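Local atomic coordinates of Afp (Microbacterium arborescens, PDB entry 2YJK), a protein that probably takes up and stores iron as a twelve-subunit Dps protein of the ferritin fold. Residues 29-34 and 92-97; 111-116 and 150-155. One frame throughout, in Å; residues are numbered along the deposited sequence.

Contact 1. Residues 29-34 and 92-97; sequences VHKMQA and EKTSTA
Van der Waals contact between Ala34 and Thr94 forms the middle of this contact, where a helix meets an irregular connection. The CB of Ala34 faces both branches of the threonine, 3.5 Å from Thr94 OG1 and 3.7 Å from Thr94 CG2, the latter a touch of methyl on methyl. With chi1 at -126°, far from a staggered value, Thr94 straddles the alanine methyl with its hydroxyl on the side of the helix backbone; yet OG1 stays 3.8 Å from the carbonyl oxygen of His30, without a hydrogen bond. Val87 of a neighbouring subunit also packs on Thr94. A second touch joins ring and aliphatic chain. Lys93 CB and CG come up obliquely to the His30 imidazole, CG lying 3.8 Å from His30 ND1, before the bend at chi2 (-57°) carries the lysine's amino end away.

The polar groups look elsewhere. NE2 of His30 is hydrogen-bonded to the carbonyl oxygen of Asp84, helping to hold the ring, while Lys31, whose CG passes Thr94 OG1 at 4.2 Å, takes its ammonium to a salt bridge with Asp122.

Lys93 is the first residue to leave helical geometry after helix 87-92, in the long connection between helices 51-78 and 105-130 of the ferritin four-helix bundle. The contact lays this connection, on its way to strand 103-104, over helix 15-45, which packs in turn on helices 51-78 and 105-130.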
ATOM      1  N   VAL C  29      33.311  -3.201   3.187  1.00 27.28           N
ATOM      2  CA  VAL C  29      32.641  -3.503   1.951  1.00 25.69           C
ATOM      3  C   VAL C  29      32.919  -4.973   1.578  1.00 26.30           C
ATOM      4  O   VAL C  29      31.972  -5.709   1.194  1.00 25.38           O
ATOM      5  CB  VAL C  29      33.089  -2.580   0.762  1.00 26.02           C
ATOM      6  CG1 VAL C  29      32.486  -3.091  -0.548  1.00 22.53           C
ATOM      7  CG2 VAL C  29      32.626  -1.115   1.004  1.00 22.67           C
ATOM      8  N   HIS C  30      34.184  -5.396   1.667  1.00 24.88           N
ATOM      9  CA  HIS C  30      34.522  -6.761   1.209  1.00 27.67           C
ATOM     10  C   HIS C  30      33.890  -7.858   2.087  1.00 26.92           C
ATOM     11  O   HIS C  30      33.405  -8.866   1.566  1.00 27.83           O
ATOM     12  CB  HIS C  30      36.044  -7.022   1.168  1.00 25.80           C
ATOM     13  CG  HIS C  30      36.773  -6.305   0.079  1.00 30.93           C
ATOM     14  ND1 HIS C  30      38.074  -5.858   0.237  1.00 37.82           N
ATOM     15  CD2 HIS C  30      36.410  -5.958  -1.177  1.00 32.53           C
ATOM     16  CE1 HIS C  30      38.487  -5.299  -0.893  1.00 37.69           C
ATOM     17  NE2 HIS C  30      37.486  -5.323  -1.755  1.00 37.79           N
ATOM     18  N   LYS C  31      33.921  -7.676   3.404  1.00 26.62           N
ATOM     19  CA  LYS C  31      33.337  -8.696   4.297  1.00 27.32           C
ATOM     20  C   LYS C  31      31.814  -8.721   4.254  1.00 27.65           C
ATOM     21  O   LYS C  31      31.211  -9.779   4.336  1.00 29.20           O
ATOM     22  CB  LYS C  31      33.831  -8.501   5.723  1.00 25.09           C
ATOM     23  CG  LYS C  31      35.374  -8.777   5.818  1.00 29.03           C
ATOM     24  CD  LYS C  31      35.781  -8.950   7.214  1.00 32.16           C
ATOM     25  CE  LYS C  31      37.188  -9.710   7.308  1.00 38.28           C
ATOM     26  NZ  LYS C  31      38.226  -8.898   6.648  1.00 37.09           N
ATOM     27  N   MET C  32      31.198  -7.561   4.123  1.00 27.21           N
ATOM     28  CA  MET C  32      29.749  -7.510   3.969  1.00 26.75           C
ATOM     29  C   MET C  32      29.271  -8.124   2.661  1.00 27.35           C
ATOM     30  O   MET C  32      28.256  -8.761   2.633  1.00 26.08           O
ATOM     31  CB  MET C  32      29.304  -6.102   4.055  1.00 26.48           C
ATOM     32  CG  MET C  32      29.300  -5.537   5.526  1.00 31.72           C
ATOM     33  SD  MET C  32      28.429  -6.595   6.753  1.00 38.58           S
ATOM     34  CE  MET C  32      29.803  -7.043   7.712  1.00 36.93           C
ATOM     35  N   GLN C  33      30.003  -7.913   1.569  1.00 28.02           N
ATOM     36  CA  GLN C  33      29.619  -8.425   0.290  1.00 27.97           C
ATOM     37  C   GLN C  33      29.885  -9.950   0.262  1.00 28.78           C
ATOM     38  O   GLN C  33      29.089 -10.677  -0.376  1.00 28.11           O
ATOM     39  CB  GLN C  33      30.397  -7.681  -0.835  1.00 28.53           C
ATOM     40  CG  GLN C  33      29.953  -7.965  -2.253  1.00 30.36           C
ATOM     41  CD  GLN C  33      28.471  -7.632  -2.484  1.00 33.88           C
ATOM     42  OE1 GLN C  33      27.632  -8.540  -2.551  1.00 39.01           O
ATOM     43  NE2 GLN C  33      28.148  -6.352  -2.590  1.00 29.65           N
ATOM     44  N   ALA C  34      30.992 -10.415   0.884  1.00 28.81           N
ATOM     45  CA  ALA C  34      31.256 -11.869   1.091  1.00 29.19           C
ATOM     46  C   ALA C  34      30.114 -12.563   1.896  1.00 29.44           C
ATOM     47  O   ALA C  34      29.681 -13.660   1.537  1.00 29.16           O
ATOM     48  CB  ALA C  34      32.603 -12.105   1.812  1.00 27.96           C
ATOM     49  N   GLU C  92      40.131 -12.893  -2.736  1.00 43.89           N
ATOM     50  CA  GLU C  92      41.476 -12.731  -2.154  1.00 45.66           C
ATOM     51  C   GLU C  92      41.458 -12.143  -0.735  1.00 43.89           C
ATOM     52  O   GLU C  92      42.346 -12.426   0.009  1.00 42.84           O
ATOM     53  CB  GLU C  92      42.362 -11.814  -3.012  1.00 47.18           C
ATOM     54  CG  GLU C  92      42.976 -12.447  -4.271  1.00 55.62           C
ATOM     55  CD  GLU C  92      43.240 -11.412  -5.406  1.00 64.31           C
ATOM     56  OE1 GLU C  92      43.109 -10.172  -5.171  1.00 66.58           O
ATOM     57  OE2 GLU C  92      43.584 -11.837  -6.541  1.00 66.49           O
ATOM     58  N   LYS C  93      40.470 -11.295  -0.385  1.00 41.35           N
ATOM     59  CA  LYS C  93      40.518 -10.538   0.868  1.00 40.09           C
ATOM     60  C   LYS C  93      39.653 -11.172   1.926  1.00 39.18           C
ATOM     61  O   LYS C  93      39.469 -10.615   2.993  1.00 38.06           O
ATOM     62  CB  LYS C  93      40.103  -9.046   0.697  1.00 40.00           C
ATOM     63  CG  LYS C  93      41.040  -8.135  -0.145  1.00 43.51           C
ATOM     64  CD  LYS C  93      42.409  -8.188   0.461  1.00 52.22           C
ATOM     65  CE  LYS C  93      43.503  -7.866  -0.523  1.00 58.98           C
ATOM     66  NZ  LYS C  93      43.902  -6.454  -0.392  1.00 61.11           N
ATOM     67  N   THR C  94      39.111 -12.347   1.660  1.00 38.69           N
ATOM     68  CA  THR C  94      38.005 -12.771   2.470  1.00 38.13           C
ATOM     69  C   THR C  94      37.998 -14.278   2.616  1.00 39.08           C
ATOM     70  O   THR C  94      38.517 -14.967   1.737  1.00 38.63           O
ATOM     71  CB  THR C  94      36.712 -12.251   1.722  1.00 38.03           C
ATOM     72  OG1 THR C  94      35.929 -11.474   2.603  1.00 39.63           O
ATOM     73  CG2 THR C  94      35.961 -13.340   1.073  1.00 32.32           C
ATOM     74  N   SER C  95      37.417 -14.810   3.695  1.00 39.20           N
ATOM     75  CA  SER C  95      37.392 -16.283   3.854  1.00 41.75           C
ATOM     76  C   SER C  95      36.160 -16.697   4.631  1.00 40.94           C
ATOM     77  O   SER C  95      35.631 -15.893   5.365  1.00 42.84           O
ATOM     78  CB  SER C  95      38.679 -16.780   4.560  1.00 43.63           C
ATOM     79  OG  SER C  95      38.645 -16.450   5.936  1.00 44.91           O
ATOM     80  N   THR C  96      35.689 -17.925   4.470  1.00 39.98           N
ATOM     81  CA  THR C  96      34.445 -18.361   5.120  1.00 38.09           C
ATOM     82  C   THR C  96      34.562 -19.722   5.802  1.00 38.22           C
ATOM     83  O   THR C  96      35.284 -20.599   5.336  1.00 38.62           O
ATOM     84  CB  THR C  96      33.215 -18.405   4.091  1.00 37.74           C
ATOM     85  OG1 THR C  96      32.014 -18.721   4.797  1.00 35.70           O
ATOM     86  CG2 THR C  96      33.435 -19.449   2.986  1.00 36.90           C
ATOM     87  N   ALA C  97      33.846 -19.904   6.903  1.00 37.08           N
ATOM     88  CA  ALA C  97      33.710 -21.241   7.503  1.00 35.86           C
ATOM     89  C   ALA C  97      32.413 -21.930   6.994  1.00 34.58           C
ATOM     90  O   ALA C  97      32.111 -23.048   7.390  1.00 33.91           O
ATOM     91  CB  ALA C  97      33.675 -21.130   9.020  1.00 35.92           C
TER

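Contact 2. Residues 111-116 and 150-155; sequences AIVSDI and KDRWFL
Leu155 CD1 meets two isoleucines of the facing helix, lying 3.7 Å from Ile112 CG2 and equally far from Ile116 CD1. Lower on the same leucine, CB packs against Val113 CG2 at 3.9 Å, the two side chains sliding past each other in opposite directions. Arg152 adds its aliphatic part: CB rests 4.0 Å from Ile116 CG2, and the chain then runs extended from CG to NE and crosses Val113 at about a right angle, NE lying 4.1 Å from Val113 CG1. With CG anti to the backbone N (chi1 -170°), the arginine passes along the flank of the apolar patch, and NE makes a salt bridge with Asp117 of helix 105-130.

These residues join helices 105-130 and 135-156, an antiparallel pair that closes the four-helix bundle of the ferritin fold; their short segments run 10.1 Å apart at 158°. The other helices complete the core, Leu58 and Ala42 packing on Ile112, Leu35 on Ile116, and Leu57 and Val61 on Leu155, while one turn before Leu155, Asp151 is hydrogen-bonded through OD2 to His64 ND1 of helix 51-78. Farther out, the rings of Trp153 and Phe154 both meet His55 of a neighbouring subunit.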
ATOM      1  N   ALA C 111      29.001 -21.129  11.602  1.00 30.02           N
ATOM      2  CA  ALA C 111      29.857 -20.653  10.482  1.00 30.67           C
ATOM      3  C   ALA C 111      29.601 -19.148  10.237  1.00 30.90           C
ATOM      4  O   ALA C 111      30.544 -18.390   9.995  1.00 32.45           O
ATOM      5  CB  ALA C 111      29.579 -21.449   9.206  1.00 29.88           C
ATOM      6  N   ILE C 112      28.328 -18.738  10.252  1.00 29.59           N
ATOM      7  CA  ILE C 112      27.946 -17.326   9.946  1.00 30.09           C
ATOM      8  C   ILE C 112      28.323 -16.345  11.095  1.00 29.74           C
ATOM      9  O   ILE C 112      28.778 -15.239  10.839  1.00 28.85           O
ATOM     10  CB  ILE C 112      26.410 -17.188   9.607  1.00 28.88           C
ATOM     11  CG1 ILE C 112      26.074 -17.879   8.271  1.00 29.51           C
ATOM     12  CG2 ILE C 112      25.923 -15.726   9.599  1.00 28.41           C
ATOM     13  CD1 ILE C 112      26.707 -17.225   7.086  1.00 28.72           C
ATOM     14  N   VAL C 113      28.168 -16.776  12.349  1.00 29.74           N
ATOM     15  CA  VAL C 113      28.696 -15.992  13.468  1.00 30.73           C
ATOM     16  C   VAL C 113      30.208 -15.818  13.367  1.00 31.82           C
ATOM     17  O   VAL C 113      30.718 -14.736  13.631  1.00 31.06           O
ATOM     18  CB  VAL C 113      28.249 -16.550  14.865  1.00 30.96           C
ATOM     19  CG1 VAL C 113      28.889 -15.789  16.038  1.00 31.43           C
ATOM     20  CG2 VAL C 113      26.752 -16.477  14.945  1.00 28.60           C
ATOM     21  N   SER C 114      30.929 -16.861  12.998  1.00 33.23           N
ATOM     22  CA  SER C 114      32.359 -16.698  12.766  1.00 34.52           C
ATOM     23  C   SER C 114      32.663 -15.604  11.717  1.00 35.23           C
ATOM     24  O   SER C 114      33.499 -14.703  12.004  1.00 34.85           O
ATOM     25  CB  SER C 114      32.970 -18.041  12.388  1.00 36.39           C
ATOM     26  OG  SER C 114      34.308 -17.879  11.998  1.00 40.54           O
ATOM     27  N   ASP C 115      32.000 -15.647  10.535  1.00 33.97           N
ATOM     28  CA  ASP C 115      32.179 -14.611   9.489  1.00 34.76           C
ATOM     29  C   ASP C 115      31.691 -13.215  10.065  1.00 34.32           C
ATOM     30  O   ASP C 115      32.373 -12.186   9.938  1.00 34.86           O
ATOM     31  CB  ASP C 115      31.425 -14.959   8.151  1.00 34.99           C
ATOM     32  CG  ASP C 115      31.886 -16.374   7.445  1.00 42.05           C
ATOM     33  OD1 ASP C 115      32.663 -17.259   8.030  1.00 41.65           O
ATOM     34  OD2 ASP C 115      31.393 -16.603   6.252  1.00 44.26           O
ATOM     35  N   ILE C 116      30.552 -13.153  10.749  1.00 32.54           N
ATOM     36  CA  ILE C 116      30.189 -11.872  11.405  1.00 31.02           C
ATOM     37  C   ILE C 116      31.266 -11.316  12.418  1.00 32.46           C
ATOM     38  O   ILE C 116      31.535 -10.114  12.486  1.00 31.88           O
ATOM     39  CB  ILE C 116      28.823 -11.992  12.036  1.00 30.82           C
ATOM     40  CG1 ILE C 116      27.759 -11.964  10.942  1.00 30.14           C
ATOM     41  CG2 ILE C 116      28.590 -10.890  13.030  1.00 28.99           C
ATOM     42  CD1 ILE C 116      26.363 -12.412  11.431  1.00 31.29           C
ATOM     43  N   LYS C 150      23.107  -6.782  16.212  1.00 28.67           N
ATOM     44  CA  LYS C 150      21.803  -7.343  16.459  1.00 28.62           C
ATOM     45  C   LYS C 150      21.569  -8.699  15.711  1.00 28.96           C
ATOM     46  O   LYS C 150      21.034  -9.649  16.287  1.00 28.13           O
ATOM     47  CB  LYS C 150      20.755  -6.270  16.131  1.00 28.59           C
ATOM     48  CG  LYS C 150      19.330  -6.746  16.294  1.00 34.59           C
ATOM     49  CD  LYS C 150      18.339  -5.642  15.856  1.00 39.81           C
ATOM     50  CE  LYS C 150      16.952  -6.025  16.342  1.00 44.97           C
ATOM     51  NZ  LYS C 150      15.869  -5.221  15.691  1.00 45.62           N
ATOM     52  N   ASP C 151      21.949  -8.763  14.429  1.00 29.94           N
ATOM     53  CA  ASP C 151      21.918  -9.987  13.623  1.00 31.61           C
ATOM     54  C   ASP C 151      22.728 -11.098  14.288  1.00 30.99           C
ATOM     55  O   ASP C 151      22.284 -12.243  14.336  1.00 32.37           O
ATOM     56  CB  ASP C 151      22.457  -9.726  12.218  1.00 31.92           C
ATOM     57  CG  ASP C 151      21.450  -8.866  11.349  1.00 41.60           C
ATOM     58  OD1 ASP C 151      20.215  -8.821  11.687  1.00 43.04           O
ATOM     59  OD2 ASP C 151      21.914  -8.241  10.340  1.00 48.43           O
ATOM     60  N   ARG C 152      23.872 -10.756  14.848  1.00 30.28           N
ATOM     61  CA  ARG C 152      24.661 -11.715  15.617  1.00 30.05           C
ATOM     62  C   ARG C 152      23.875 -12.269  16.837  1.00 30.91           C
ATOM     63  O   ARG C 152      23.891 -13.477  17.074  1.00 31.87           O
ATOM     64  CB  ARG C 152      25.963 -11.073  16.076  1.00 30.88           C
ATOM     65  CG  ARG C 152      27.005 -12.031  16.694  1.00 30.94           C
ATOM     66  CD  ARG C 152      28.155 -11.275  17.359  1.00 34.28           C
ATOM     67  NE  ARG C 152      29.096 -12.218  17.979  1.00 37.13           N
ATOM     68  CZ  ARG C 152      29.192 -12.496  19.284  1.00 43.33           C
ATOM     69  NH1 ARG C 152      28.454 -11.868  20.171  1.00 43.03           N
ATOM     70  NH2 ARG C 152      30.067 -13.406  19.709  1.00 45.35           N
ATOM     71  N   TRP C 153      23.183 -11.406  17.582  1.00 29.89           N
ATOM     72  CA  TRP C 153      22.408 -11.856  18.700  1.00 29.93           C
ATOM     73  C   TRP C 153      21.313 -12.841  18.229  1.00 30.03           C
ATOM     74  O   TRP C 153      21.174 -13.921  18.813  1.00 29.80           O
ATOM     75  CB  TRP C 153      21.832 -10.648  19.452  1.00 31.50           C
ATOM     76  CG  TRP C 153      20.587 -10.934  20.291  1.00 31.96           C
ATOM     77  CD1 TRP C 153      20.406 -11.964  21.158  1.00 34.22           C
ATOM     78  CD2 TRP C 153      19.358 -10.147  20.328  1.00 35.55           C
ATOM     79  NE1 TRP C 153      19.131 -11.902  21.715  1.00 34.01           N
ATOM     80  CE2 TRP C 153      18.479 -10.794  21.241  1.00 35.44           C
ATOM     81  CE3 TRP C 153      18.919  -8.966  19.662  1.00 35.59           C
ATOM     82  CZ2 TRP C 153      17.165 -10.304  21.529  1.00 35.85           C
ATOM     83  CZ3 TRP C 153      17.614  -8.459  19.956  1.00 37.71           C
ATOM     84  CH2 TRP C 153      16.759  -9.134  20.884  1.00 38.38           C
ATOM     85  N   PHE C 154      20.556 -12.467  17.188  1.00 27.98           N
ATOM     86  CA  PHE C 154      19.507 -13.325  16.668  1.00 30.15           C
ATOM     87  C   PHE C 154      20.022 -14.702  16.284  1.00 30.15           C
ATOM     88  O   PHE C 154      19.360 -15.679  16.554  1.00 30.68           O
ATOM     89  CB  PHE C 154      18.818 -12.700  15.487  1.00 29.70           C
ATOM     90  CG  PHE C 154      17.855 -11.619  15.849  1.00 33.38           C
ATOM     91  CD1 PHE C 154      17.768 -11.116  17.136  1.00 39.14           C
ATOM     92  CD2 PHE C 154      17.067 -11.040  14.869  1.00 42.70           C
ATOM     93  CE1 PHE C 154      16.860 -10.098  17.451  1.00 39.02           C
ATOM     94  CE2 PHE C 154      16.163 -10.022  15.198  1.00 45.90           C
ATOM     95  CZ  PHE C 154      16.072  -9.567  16.498  1.00 41.38           C
ATOM     96  N   LEU C 155      21.232 -14.761  15.728  1.00 30.05           N
ATOM     97  CA  LEU C 155      21.859 -16.018  15.373  1.00 30.66           C
ATOM     98  C   LEU C 155      22.295 -16.752  16.626  1.00 31.09           C
ATOM     99  O   LEU C 155      21.896 -17.900  16.844  1.00 31.35           O
ATOM    100  CB  LEU C 155      23.006 -15.782  14.368  1.00 30.89           C
ATOM    101  CG  LEU C 155      22.498 -15.414  12.957  1.00 31.94           C
ATOM    102  CD1 LEU C 155      23.495 -14.612  12.183  1.00 31.94           C
ATOM    103  CD2 LEU C 155      22.083 -16.634  12.113  1.00 34.00           C
TER

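Contacts 1 and 2 lie in series along the chain, their centres 14 Å apart, and they are joined through Asp115. Its carboxylate reaches from helix 105-130 to the connection of residues 92-97: OD2 is 2.6 Å from Thr96 OG1 and OD1 is 3.1 Å from Ala97 N, both probable hydrogen bonds. Ala97 O also packs on Ala111 CB at 3.5 Å. One helix therefore faces the bundle core at 111-116 while a flanking residue, Asp115, holds the outer connection. Contact 1 lies away from the known iron sites; contact 2 comes closer, the side chain of Ile112 being about 8 Å from that of iron-binding His43 and about 14 Å from a bound iron(II) oxide.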